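Local coordinates for protein glycosyltransferase Gtf1 (Streptococcus pneumoniae, PDB 4PQG) that belongs to the GT-B class of glycosyltransferases and holds UDP and NAG in the cleft between its two Rossmann-like domains, at residues Gln29-Gly34 with Phe414-Met419; Glu420-Gly425 with Gln487-Phe492; Ser23-Ala28 with Val248-His253. All coordinates share one frame; numbering follows the deposited sequence.

Contact 1: Gln29-Gly34 with Phe414-Met419. With UDP (uridine-5'-diphosphate), chain C; NAG (2-acetamido-2-deoxy-beta-D-glucopyranose), chain D.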
loop_
_atom_site.group_PDB
_atom_site.type_symbol
_atom_site.label_atom_id
_atom_site.label_comp_id
_atom_site.label_asym_id
_atom_site.label_seq_id
_atom_site.Cartn_x
_atom_site.Cartn_y
_atom_site.Cartn_z
ATOM N N GLN A 29 7.304 0.712 1.190
ATOM C CA GLN A 29 7.685 0.547 2.589
ATOM C C GLN A 29 8.237 -0.855 2.820
ATOM O O GLN A 29 9.208 -1.035 3.560
ATOM C CB GLN A 29 6.495 0.775 3.515
ATOM C CG GLN A 29 6.060 2.217 3.705
ATOM C CD GLN A 29 5.241 2.382 4.982
ATOM O OE1 GLN A 29 4.310 1.615 5.237
ATOM N NE2 GLN A 29 5.620 3.351 5.809
ATOM N N ALA A 30 7.610 -1.848 2.198
ATOM C CA ALA A 30 8.074 -3.215 2.300
ATOM C C ALA A 30 9.449 -3.362 1.640
ATOM O O ALA A 30 10.328 -4.024 2.198
ATOM C CB ALA A 30 7.072 -4.186 1.703
ATOM N N TYR A 31 9.651 -2.742 0.474
ATOM C CA TYR A 31 10.995 -2.728 -0.112
ATOM C C TYR A 31 12.012 -2.137 0.875
ATOM O O TYR A 31 13.053 -2.745 1.128
ATOM C CB TYR A 31 11.034 -1.964 -1.435
ATOM C CG TYR A 31 10.648 -2.792 -2.649
ATOM C CD1 TYR A 31 11.555 -3.696 -3.225
ATOM C CD2 TYR A 31 9.391 -2.655 -3.237
ATOM C CE1 TYR A 31 11.213 -4.435 -4.357
ATOM C CE2 TYR A 31 9.027 -3.401 -4.352
ATOM C CZ TYR A 31 9.942 -4.293 -4.912
ATOM O OH TYR A 31 9.582 -5.025 -6.031
ATOM N N ARG A 32 11.698 -0.966 1.434
ATOM C CA ARG A 32 12.571 -0.264 2.391
ATOM C C ARG A 32 12.906 -1.131 3.611
ATOM O O ARG A 32 14.057 -1.145 4.079
ATOM C CB ARG A 32 11.929 1.045 2.843
ATOM C CG ARG A 32 12.896 2.054 3.464
ATOM C CD ARG A 32 12.167 3.271 4.002
ATOM N NE ARG A 32 11.342 3.890 2.963
ATOM C CZ ARG A 32 10.150 4.439 3.177
ATOM N NH1 ARG A 32 9.473 4.949 2.163
ATOM N NH2 ARG A 32 9.621 4.456 4.396
ATOM N N ALA A 33 11.908 -1.858 4.107
ATOM C CA ALA A 33 12.108 -2.789 5.211
ATOM C C ALA A 33 13.116 -3.872 4.863
ATOM O O ALA A 33 13.917 -4.269 5.716
ATOM C CB ALA A 33 10.784 -3.418 5.627
ATOM N N GLY A 34 13.058 -4.365 3.620
ATOM C CA GLY A 34 14.032 -5.339 3.116
ATOM C C GLY A 34 15.441 -4.789 3.114
ATOM O O GLY A 34 16.398 -5.509 3.409
ATOM N N PHE A 414 7.225 6.545 -9.776
ATOM C CA PHE A 414 8.283 5.578 -9.999
ATOM C C PHE A 414 7.717 4.409 -10.764
ATOM O O PHE A 414 8.122 4.144 -11.910
ATOM C CB PHE A 414 8.859 5.077 -8.671
ATOM C CG PHE A 414 10.078 4.201 -8.833
ATOM C CD1 PHE A 414 11.285 4.739 -9.298
ATOM C CD2 PHE A 414 10.029 2.846 -8.519
ATOM C CE1 PHE A 414 12.418 3.946 -9.425
ATOM C CE2 PHE A 414 11.169 2.041 -8.643
ATOM C CZ PHE A 414 12.360 2.594 -9.099
ATOM N N GLY A 415 6.763 3.720 -10.133
ATOM C CA GLY A 415 6.102 2.565 -10.741
ATOM C C GLY A 415 6.817 1.260 -10.480
ATOM O O GLY A 415 7.583 0.759 -11.327
ATOM N N LEU A 416 6.555 0.686 -9.314
ATOM C CA LEU A 416 7.218 -0.522 -8.900
ATOM C C LEU A 416 7.001 -1.697 -9.864
ATOM O O LEU A 416 7.925 -2.472 -10.073
ATOM C CB LEU A 416 6.793 -0.898 -7.473
ATOM C CG LEU A 416 7.396 -0.002 -6.366
ATOM C CD1 LEU A 416 6.713 -0.218 -5.011
ATOM C CD2 LEU A 416 8.913 -0.128 -6.243
ATOM N N THR A 417 5.801 -1.836 -10.435
ATOM C CA THR A 417 5.561 -2.911 -11.425
ATOM C C THR A 417 6.353 -2.720 -12.736
ATOM O O THR A 417 6.604 -3.695 -13.449
ATOM C CB THR A 417 4.080 -3.105 -11.786
ATOM O OG1 THR A 417 3.580 -1.907 -12.405
ATOM C CG2 THR A 417 3.257 -3.479 -10.532
ATOM N N LEU A 418 6.734 -1.480 -13.045
ATOM C CA LEU A 418 7.586 -1.224 -14.212
ATOM C C LEU A 418 9.008 -1.751 -13.958
ATOM O O LEU A 418 9.598 -2.411 -14.807
ATOM C CB LEU A 418 7.615 0.268 -14.554
ATOM C CG LEU A 418 6.302 1.053 -14.698
ATOM C CD1 LEU A 418 6.611 2.509 -14.996
ATOM C CD2 LEU A 418 5.400 0.446 -15.769
ATOM N N MET A 419 9.531 -1.474 -12.773
ATOM C CA MET A 419 10.829 -2.008 -12.329
ATOM C C MET A 419 10.797 -3.531 -12.242
ATOM O O MET A 419 11.692 -4.227 -12.733
ATOM C CB MET A 419 11.206 -1.422 -10.960
ATOM C CG MET A 419 12.555 -1.912 -10.433
ATOM S SD MET A 419 12.755 -1.619 -8.668
ATOM C CE MET A 419 11.633 -2.871 -8.036
HETATM N N1 UDP C . 1.026 -5.551 -6.750
HETATM C C2 UDP C . 0.902 -6.879 -6.289
HETATM N N3 UDP C . -0.001 -7.673 -6.846
HETATM C C4 UDP C . -0.814 -7.266 -7.831
HETATM C C5 UDP C . -0.728 -5.956 -8.312
HETATM C C6 UDP C . 0.226 -5.106 -7.742
HETATM O O2 UDP C . 1.638 -7.323 -5.373
HETATM O O4 UDP C . -1.637 -8.082 -8.303
HETATM C "C1'" UDP C . 2.065 -4.706 -6.141
HETATM C "C2'" UDP C . 3.216 -4.555 -7.133
HETATM O "O2'" UDP C . 4.180 -5.626 -7.076
HETATM C "C3'" UDP C . 3.846 -3.218 -6.785
HETATM C "C4'" UDP C . 2.711 -2.439 -6.126
HETATM O "O4'" UDP C . 1.630 -3.364 -5.917
HETATM O "O3'" UDP C . 4.910 -3.389 -5.842
HETATM C "C5'" UDP C . 2.191 -1.298 -6.999
HETATM O "O5'" UDP C . 3.165 -0.269 -7.016
HETATM P PA UDP C . 3.248 0.787 -8.222
HETATM O O1A UDP C . 4.362 1.757 -7.935
HETATM O O2A UDP C . 3.302 -0.019 -9.498
HETATM O O3A UDP C . 1.795 1.476 -8.350
HETATM P PB UDP C . 0.958 2.385 -7.319
HETATM O O1B UDP C . 0.377 3.475 -8.191
HETATM O O2B UDP C . -0.068 1.440 -6.714
HETATM O O3B UDP C . 1.964 2.949 -6.334
HETATM C C1 NAG D . 2.898 5.466 -5.882
HETATM C C2 NAG D . 3.094 6.093 -7.256
HETATM C C3 NAG D . 4.066 5.056 -7.833
HETATM C C4 NAG D . 5.253 4.786 -6.894
HETATM C C5 NAG D . 4.766 4.520 -5.443
HETATM C C6 NAG D . 5.866 4.164 -4.448
HETATM C C7 NAG D . 1.582 7.026 -8.924
HETATM C C8 NAG D . 0.281 6.820 -9.648
HETATM N N2 NAG D . 1.884 6.085 -8.045
HETATM O O1 NAG D . 1.643 5.426 -5.267
HETATM O O3 NAG D . 4.497 5.396 -9.140
HETATM O O4 NAG D . 5.944 3.659 -7.374
HETATM O O5 NAG D . 4.025 5.680 -5.059
HETATM O O6 NAG D . 6.652 5.321 -4.280
HETATM O O7 NAG D . 2.286 8.024 -9.149
#
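Beside the UDP pocket, at the cleft between the two Rossmann-like domains, Tyr31 of helix 24-38 meets Leu416 and Met419 of helix 416-423. Of Gln29-Gly34, only Tyr31 makes the contact. Its CG lies anti to the carbonyl carbon (chi1 -85°), and the ring extends across to the other helix. Leu416 slides past the ring in the opposite direction and places CD2 3.8 Å from Tyr31 CE2. The second methyl, Leu416 CD1, is 4.0 Å from the same CE2. Met419 comes at the ring from the far end. Its chain bends at the last torsion (chi3 73°), which brings CE to 3.6 Å from Tyr31 OH. Both neighbours meet the ring obliquely, and no hydrogen bond joins the two segments. The phenol oxygen is instead hydrogen-bonded to Glu420, so methyl groups pack on the ring while its polar end is anchored. UDP O3' lies near the ring plane, at the edge.

The backbone of Phe414-Met419 grips both ligands. Phe414 N donates to NAG O3 at 3.0 Å, and Gly415 N to NAG O4 at 2.9 Å. Leu416 N reaches UDP O1A at 2.8 Å. Thr417 N gives a nearly straight bond (173°) to UDP O2A at 3.2 Å. With Leu416 N and Thr417 N pointing at the phosphate, the positive end of the helix would probably favour its negative charge. Thr417 CG2 rests on UDP C2' at 3.6 Å, while its OG1 is bonded to Tyr405. Gly415 is the N-cap, and its carbonyl oxygen accepts from Leu418 N and Met419 N. A helix N-terminus whose amides hold a nucleotide phosphate is a familiar feature of the C-terminal domain of GT-B glycosyltransferases.

Contact 2: Glu420-Gly425 with Gln487-Phe492. With UDP (uridine-5'-diphosphate), chain C.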
loop_
_atom_site.group_PDB
_atom_site.type_symbol
_atom_site.label_atom_id
_atom_site.label_comp_id
_atom_site.label_asym_id
_atom_site.label_seq_id
_atom_site.Cartn_x
_atom_site.Cartn_y
_atom_site.Cartn_z
ATOM N N GLU A 420 9.750 -4.042 -11.611
ATOM C CA GLU A 420 9.565 -5.472 -11.488
ATOM C C GLU A 420 9.475 -6.117 -12.866
ATOM O O GLU A 420 10.156 -7.117 -13.130
ATOM C CB GLU A 420 8.336 -5.779 -10.620
ATOM C CG GLU A 420 8.558 -5.456 -9.134
ATOM C CD GLU A 420 7.266 -5.306 -8.310
ATOM O OE1 GLU A 420 6.193 -5.765 -8.771
ATOM O OE2 GLU A 420 7.342 -4.710 -7.200
ATOM N N ALA A 421 8.668 -5.532 -13.750
ATOM C CA ALA A 421 8.545 -6.029 -15.127
ATOM C C ALA A 421 9.893 -6.102 -15.881
ATOM O O ALA A 421 10.209 -7.131 -16.459
ATOM C CB ALA A 421 7.505 -5.217 -15.900
ATOM N N ILE A 422 10.688 -5.039 -15.872
ATOM C CA ILE A 422 11.969 -5.076 -16.610
ATOM C C ILE A 422 13.007 -6.009 -15.955
ATOM O O ILE A 422 13.858 -6.585 -16.646
ATOM C CB ILE A 422 12.604 -3.676 -16.864
ATOM C CG1 ILE A 422 12.999 -2.986 -15.556
ATOM C CG2 ILE A 422 11.682 -2.795 -17.711
ATOM C CD1 ILE A 422 14.083 -1.941 -15.719
ATOM N N GLY A 423 12.938 -6.132 -14.627
ATOM C CA GLY A 423 13.767 -7.084 -13.881
ATOM C C GLY A 423 13.484 -8.530 -14.245
ATOM O O GLY A 423 14.329 -9.397 -14.039
ATOM N N SER A 424 12.289 -8.787 -14.773
ATOM C CA SER A 424 11.917 -10.093 -15.309
ATOM C C SER A 424 11.962 -10.120 -16.860
ATOM O O SER A 424 11.367 -10.997 -17.499
ATOM C CB SER A 424 10.523 -10.493 -14.816
ATOM O OG SER A 424 10.555 -11.019 -13.498
ATOM N N GLY A 425 12.649 -9.143 -17.443
ATOM C CA GLY A 425 12.889 -9.100 -18.885
ATOM C C GLY A 425 11.660 -8.822 -19.735
ATOM O O GLY A 425 11.521 -9.359 -20.844
ATOM N N GLN A 487 19.077 -5.146 -19.361
ATOM C CA GLN A 487 20.168 -4.183 -19.316
ATOM C C GLN A 487 19.805 -2.942 -18.484
ATOM O O GLN A 487 20.576 -2.533 -17.600
ATOM C CB GLN A 487 20.612 -3.793 -20.733
ATOM C CG GLN A 487 21.856 -2.918 -20.793
ATOM C CD GLN A 487 22.144 -2.446 -22.207
ATOM O OE1 GLN A 487 22.274 -3.260 -23.125
ATOM N NE2 GLN A 487 22.214 -1.127 -22.397
ATOM N N ILE A 488 18.639 -2.347 -18.754
ATOM C CA ILE A 488 18.190 -1.217 -17.936
ATOM C C ILE A 488 18.083 -1.629 -16.460
ATOM O O ILE A 488 18.515 -0.896 -15.569
ATOM C CB ILE A 488 16.841 -0.623 -18.425
ATOM C CG1 ILE A 488 17.036 0.098 -19.775
ATOM C CG2 ILE A 488 16.247 0.298 -17.356
ATOM C CD1 ILE A 488 15.753 0.347 -20.543
ATOM N N ALA A 489 17.538 -2.820 -16.230
ATOM C CA ALA A 489 17.270 -3.325 -14.887
ATOM C C ALA A 489 18.520 -3.415 -14.022
ATOM O O ALA A 489 18.447 -3.245 -12.803
ATOM C CB ALA A 489 16.586 -4.680 -14.966
ATOM N N GLU A 490 19.672 -3.667 -14.646
ATOM C CA GLU A 490 20.935 -3.766 -13.904
ATOM C C GLU A 490 21.247 -2.452 -13.207
ATOM O O GLU A 490 22.007 -2.418 -12.243
ATOM C CB GLU A 490 22.091 -4.134 -14.840
ATOM C CG GLU A 490 22.090 -5.566 -15.332
ATOM C CD GLU A 490 23.028 -5.742 -16.520
ATOM O OE1 GLU A 490 24.177 -5.257 -16.449
ATOM O OE2 GLU A 490 22.617 -6.342 -17.538
ATOM N N GLY A 491 20.650 -1.367 -13.695
ATOM C CA GLY A 491 20.779 -0.073 -13.050
ATOM C C GLY A 491 19.904 0.080 -11.809
ATOM O O GLY A 491 19.967 1.107 -11.142
ATOM N N PHE A 492 19.090 -0.926 -11.496
ATOM C CA PHE A 492 18.137 -0.823 -10.371
ATOM C C PHE A 492 18.286 -1.982 -9.391
ATOM O O PHE A 492 17.327 -2.375 -8.714
ATOM C CB PHE A 492 16.680 -0.696 -10.893
ATOM C CG PHE A 492 16.438 0.579 -11.643
ATOM C CD1 PHE A 492 15.991 1.715 -10.978
ATOM C CD2 PHE A 492 16.731 0.666 -13.007
ATOM C CE1 PHE A 492 15.805 2.906 -11.656
ATOM C CE2 PHE A 492 16.547 1.848 -13.697
ATOM C CZ PHE A 492 16.081 2.973 -13.023
HETATM N N1 UDP C . 1.026 -5.551 -6.750
HETATM C C2 UDP C . 0.902 -6.879 -6.289
HETATM N N3 UDP C . -0.001 -7.673 -6.846
HETATM C C4 UDP C . -0.814 -7.266 -7.831
HETATM C C5 UDP C . -0.728 -5.956 -8.312
HETATM C C6 UDP C . 0.226 -5.106 -7.742
HETATM O O2 UDP C . 1.638 -7.323 -5.373
HETATM O O4 UDP C . -1.637 -8.082 -8.303
HETATM C "C1'" UDP C . 2.065 -4.706 -6.141
HETATM C "C2'" UDP C . 3.216 -4.555 -7.133
HETATM O "O2'" UDP C . 4.180 -5.626 -7.076
HETATM C "C3'" UDP C . 3.846 -3.218 -6.785
HETATM C "C4'" UDP C . 2.711 -2.439 -6.126
HETATM O "O4'" UDP C . 1.630 -3.364 -5.917
HETATM O "O3'" UDP C . 4.910 -3.389 -5.842
HETATM C "C5'" UDP C . 2.191 -1.298 -6.999
HETATM O "O5'" UDP C . 3.165 -0.269 -7.016
HETATM P PA UDP C . 3.248 0.787 -8.222
HETATM O O1A UDP C . 4.362 1.757 -7.935
HETATM O O2A UDP C . 3.302 -0.019 -9.498
HETATM O O3A UDP C . 1.795 1.476 -8.350
HETATM P PB UDP C . 0.958 2.385 -7.319
HETATM O O1B UDP C . 0.377 3.475 -8.191
HETATM O O2B UDP C . -0.068 1.440 -6.714
HETATM O O3B UDP C . 1.964 2.949 -6.334
#
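Ile422 and Gly423 of helix 416-423 pack against Ile488 and Ala489 near the end of helix 478-489. The first segment begins at the ligand. Glu420 is extended beyond CG and grips the UDP ribose with both carboxylate oxygens. UDP O2' donates to Glu420 OE1 at 2.6 Å, and UDP O3' to Glu420 OE2 at 3.1 Å. Tyr399 also bonds to OE1 and so helps to fix the carboxylate. Ala421 turns to Leu428.

Ile422 makes the largest share of the contact. Its CG1 sits between the backbone N and the carbonyl carbon (chi1 64°), and CD1 reaches over to the second helix. There it meets Ile488 CG2 at 3.5 Å, the two side chains crossing at about a right angle. The same CD1 lies 3.6 Å from Ala489 CA. Gly423 follows, with its CA 3.9 Å from Ala489 CB. Small residues at both places let the backbones come close, with 5.2 Å between Gly423 CA and Ala489 CA. Gly425, at positive phi, is the C-prime residue of the Schellman motif that ends the helix.

Around the contact, Ile422 also packs on Leu428 of strand 428-431 and on Phe440 of helix 436-440. Phe492 meets the Phe440 ring too. Helix 416-423 thus packs among strand 428-431, helix 436-440 and the end of helix 478-489.

Contact 3: Ser23-Ala28 with Val248-His253. With UDP (uridine-5'-diphosphate), chain C; NAG (2-acetamido-2-deoxy-beta-D-glucopyranose), chain D.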
loop_
_atom_site.group_PDB
_atom_site.type_symbol
_atom_site.label_atom_id
_atom_site.label_comp_id
_atom_site.label_asym_id
_atom_site.label_seq_id
_atom_site.Cartn_x
_atom_site.Cartn_y
_atom_site.Cartn_z
ATOM N N SER A 23 -1.428 -0.365 -2.162
ATOM C CA SER A 23 -0.808 0.452 -3.190
ATOM C C SER A 23 0.716 0.342 -3.147
ATOM O O SER A 23 1.296 -0.241 -2.223
ATOM C CB SER A 23 -1.197 1.912 -2.991
ATOM O OG SER A 23 -0.390 2.515 -1.977
ATOM N N GLY A 24 1.360 0.916 -4.157
ATOM C CA GLY A 24 2.813 0.972 -4.180
ATOM C C GLY A 24 3.428 1.699 -3.007
ATOM O O GLY A 24 4.569 1.436 -2.681
ATOM N N VAL A 25 2.696 2.616 -2.375
ATOM C CA VAL A 25 3.212 3.283 -1.157
ATOM C C VAL A 25 3.571 2.235 -0.092
ATOM O O VAL A 25 4.668 2.270 0.488
ATOM C CB VAL A 25 2.230 4.340 -0.582
ATOM C CG1 VAL A 25 2.793 4.974 0.698
ATOM C CG2 VAL A 25 1.929 5.426 -1.618
ATOM N N GLU A 26 2.654 1.294 0.135
ATOM C CA GLU A 26 2.860 0.222 1.096
ATOM C C GLU A 26 3.929 -0.771 0.636
ATOM O O GLU A 26 4.735 -1.259 1.452
ATOM C CB GLU A 26 1.540 -0.518 1.380
ATOM C CG GLU A 26 0.561 0.303 2.231
ATOM C CD GLU A 26 -0.032 1.471 1.467
ATOM O OE1 GLU A 26 0.096 2.629 1.939
ATOM O OE2 GLU A 26 -0.593 1.237 0.368
ATOM N N TYR A 27 3.940 -1.075 -0.656
ATOM C CA TYR A 27 4.990 -1.948 -1.199
ATOM C C TYR A 27 6.380 -1.292 -1.117
ATOM O O TYR A 27 7.376 -1.972 -0.818
ATOM C CB TYR A 27 4.641 -2.434 -2.614
ATOM C CG TYR A 27 3.628 -3.547 -2.554
ATOM C CD1 TYR A 27 4.037 -4.860 -2.360
ATOM C CD2 TYR A 27 2.254 -3.282 -2.623
ATOM C CE1 TYR A 27 3.114 -5.885 -2.267
ATOM C CE2 TYR A 27 1.318 -4.303 -2.532
ATOM C CZ TYR A 27 1.763 -5.598 -2.345
ATOM O OH TYR A 27 0.879 -6.623 -2.252
ATOM N N ALA A 28 6.441 0.014 -1.382
ATOM C CA ALA A 28 7.681 0.774 -1.209
ATOM C C ALA A 28 8.212 0.660 0.221
ATOM O O ALA A 28 9.430 0.563 0.442
ATOM C CB ALA A 28 7.479 2.240 -1.562
ATOM N N VAL A 248 9.050 11.314 2.369
ATOM C CA VAL A 248 9.127 10.640 1.080
ATOM C C VAL A 248 7.997 11.132 0.186
ATOM O O VAL A 248 6.831 11.145 0.606
ATOM C CB VAL A 248 9.058 9.117 1.229
ATOM C CG1 VAL A 248 9.200 8.427 -0.120
ATOM C CG2 VAL A 248 10.164 8.638 2.148
ATOM N N VAL A 249 8.370 11.554 -1.021
ATOM C CA VAL A 249 7.431 11.976 -2.053
ATOM C C VAL A 249 7.169 10.760 -2.945
ATOM O O VAL A 249 8.090 10.220 -3.553
ATOM C CB VAL A 249 8.001 13.148 -2.886
ATOM C CG1 VAL A 249 7.003 13.606 -3.948
ATOM C CG2 VAL A 249 8.404 14.304 -1.976
ATOM N N HIS A 250 5.925 10.297 -2.990
ATOM C CA HIS A 250 5.625 9.045 -3.704
ATOM C C HIS A 250 5.103 9.163 -5.116
ATOM O O HIS A 250 5.571 8.455 -6.028
ATOM C CB HIS A 250 4.696 8.182 -2.871
ATOM C CG HIS A 250 5.366 7.576 -1.675
ATOM N ND1 HIS A 250 6.158 6.500 -1.762
ATOM C CD2 HIS A 250 5.343 7.944 -0.338
ATOM C CE1 HIS A 250 6.618 6.185 -0.543
ATOM N NE2 HIS A 250 6.104 7.063 0.333
ATOM N N ALA A 251 4.129 10.037 -5.314
ATOM C CA ALA A 251 3.521 10.213 -6.632
ATOM C C ALA A 251 3.961 11.573 -7.196
ATOM O O ALA A 251 4.800 12.260 -6.585
ATOM C CB ALA A 251 2.004 10.142 -6.493
ATOM N N GLU A 252 3.411 11.957 -8.350
ATOM C CA GLU A 252 3.546 13.327 -8.865
ATOM C C GLU A 252 3.073 14.298 -7.776
ATOM O O GLU A 252 2.104 14.014 -7.091
ATOM C CB GLU A 252 2.702 13.479 -10.132
ATOM C CG GLU A 252 2.813 14.823 -10.841
ATOM C CD GLU A 252 4.230 15.128 -11.289
ATOM O OE1 GLU A 252 4.534 14.946 -12.484
ATOM O OE2 GLU A 252 5.063 15.533 -10.445
ATOM N N HIS A 253 3.741 15.441 -7.610
ATOM C CA HIS A 253 3.612 16.201 -6.357
ATOM C C HIS A 253 2.977 17.556 -6.515
ATOM O O HIS A 253 2.906 18.328 -5.547
ATOM C CB HIS A 253 5.000 16.365 -5.745
ATOM C CG HIS A 253 5.926 17.117 -6.650
ATOM N ND1 HIS A 253 6.691 16.493 -7.575
ATOM C CD2 HIS A 253 6.102 18.479 -6.835
ATOM C CE1 HIS A 253 7.351 17.418 -8.298
ATOM N NE2 HIS A 253 6.988 18.637 -7.843
HETATM N N1 UDP C . 1.026 -5.551 -6.750
HETATM C C2 UDP C . 0.902 -6.879 -6.289
HETATM N N3 UDP C . -0.001 -7.673 -6.846
HETATM C C4 UDP C . -0.814 -7.266 -7.831
HETATM C C5 UDP C . -0.728 -5.956 -8.312
HETATM C C6 UDP C . 0.226 -5.106 -7.742
HETATM O O2 UDP C . 1.638 -7.323 -5.373
HETATM O O4 UDP C . -1.637 -8.082 -8.303
HETATM C "C1'" UDP C . 2.065 -4.706 -6.141
HETATM C "C2'" UDP C . 3.216 -4.555 -7.133
HETATM O "O2'" UDP C . 4.180 -5.626 -7.076
HETATM C "C3'" UDP C . 3.846 -3.218 -6.785
HETATM C "C4'" UDP C . 2.711 -2.439 -6.126
HETATM O "O4'" UDP C . 1.630 -3.364 -5.917
HETATM O "O3'" UDP C . 4.910 -3.389 -5.842
HETATM C "C5'" UDP C . 2.191 -1.298 -6.999
HETATM O "O5'" UDP C . 3.165 -0.269 -7.016
HETATM P PA UDP C . 3.248 0.787 -8.222
HETATM O O1A UDP C . 4.362 1.757 -7.935
HETATM O O2A UDP C . 3.302 -0.019 -9.498
HETATM O O3A UDP C . 1.795 1.476 -8.350
HETATM P PB UDP C . 0.958 2.385 -7.319
HETATM O O1B UDP C . 0.377 3.475 -8.191
HETATM O O2B UDP C . -0.068 1.440 -6.714
HETATM O O3B UDP C . 1.964 2.949 -6.334
HETATM C C1 NAG D . 2.898 5.466 -5.882
HETATM C C2 NAG D . 3.094 6.093 -7.256
HETATM C C3 NAG D . 4.066 5.056 -7.833
HETATM C C4 NAG D . 5.253 4.786 -6.894
HETATM C C5 NAG D . 4.766 4.520 -5.443
HETATM C C6 NAG D . 5.866 4.164 -4.448
HETATM C C7 NAG D . 1.582 7.026 -8.924
HETATM C C8 NAG D . 0.281 6.820 -9.648
HETATM N N2 NAG D . 1.884 6.085 -8.045
HETATM O O1 NAG D . 1.643 5.426 -5.267
HETATM O O3 NAG D . 4.497 5.396 -9.140
HETATM O O4 NAG D . 5.944 3.659 -7.374
HETATM O O5 NAG D . 4.025 5.680 -5.059
HETATM O O6 NAG D . 6.652 5.321 -4.280
HETATM O O7 NAG D . 2.286 8.024 -9.149
#
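Val25 turns CG1 anti to its backbone N (chi1 178°), and His250 sets its ring carbon CG anti to the carbonyl carbon (chi1 -72°). The two side chains then cross at about a right angle, and the methyl comes over the imidazole. Val25 CG1 is 4.0 Å from the centroid of the His250 ring and 14° off its normal, a CH-pi contact over the face. Val248 CG1 covers the opposite face, so the ring is held between two valine methyls. Ala28 CB approaches obliquely, 4.2 Å from His250 CE1.

Both ring nitrogens have partners. His250 ND1 shares a nearly straight hydrogen bond of 2.8 Å with NAG O6, which lies at the ring edge, in its plane. His250 NE2 is bonded to Asp227, and bonds at both nitrogens would hold the rotation of the ring. Ala28 CB also rests on NAG C6 at 3.8 Å.

On the helix side, Gly24 N donates to UDP O2B at 3.0 Å. With no side chain at Gly24, the phosphate can sit close to the first helical turn. Tyr27 lays one ring face on the ribose, with UDP C1' 3.7 Å above the ring plane and over its centre. The Tyr27 hydroxyl is bonded to His392.

Ser23 and Glu26 form a capping box at the head of the helix. Ser23 OG donates to Glu26 OE2 at 2.7 Å, while Val25 N to Ser23 OG and Ser23 N to Glu26 OE2 are weak bonds. Arg228 makes a salt bridge to Glu26 OE1. A helix N-terminus with a glycine in its first turn, facing the diphosphate, with a loop following a parallel strand beside it, fits the N-terminal Rossmann-like side of a GT-B cleft.

Contacts 1 and 3 share helix 24-38, and contacts 1 and 2 share helix 416-423. Contact 1 is thus the joint between the other two. Its centre lies about 9 Å from that of contact 3 and about 13 Å from that of contact 2. Leu416 CD1 packs 3.6 Å from Gly24 O, which brings contacts 1 and 3 together beside the ligands. Tyr31 OH and Glu420 OE2, 2.5 Å apart, join contacts 1 and 2. Contacts 2 and 3 do not touch, their nearest atoms being about 6 Å apart. All three reach UDP, whereas NAG is touched by contacts 1 and 3.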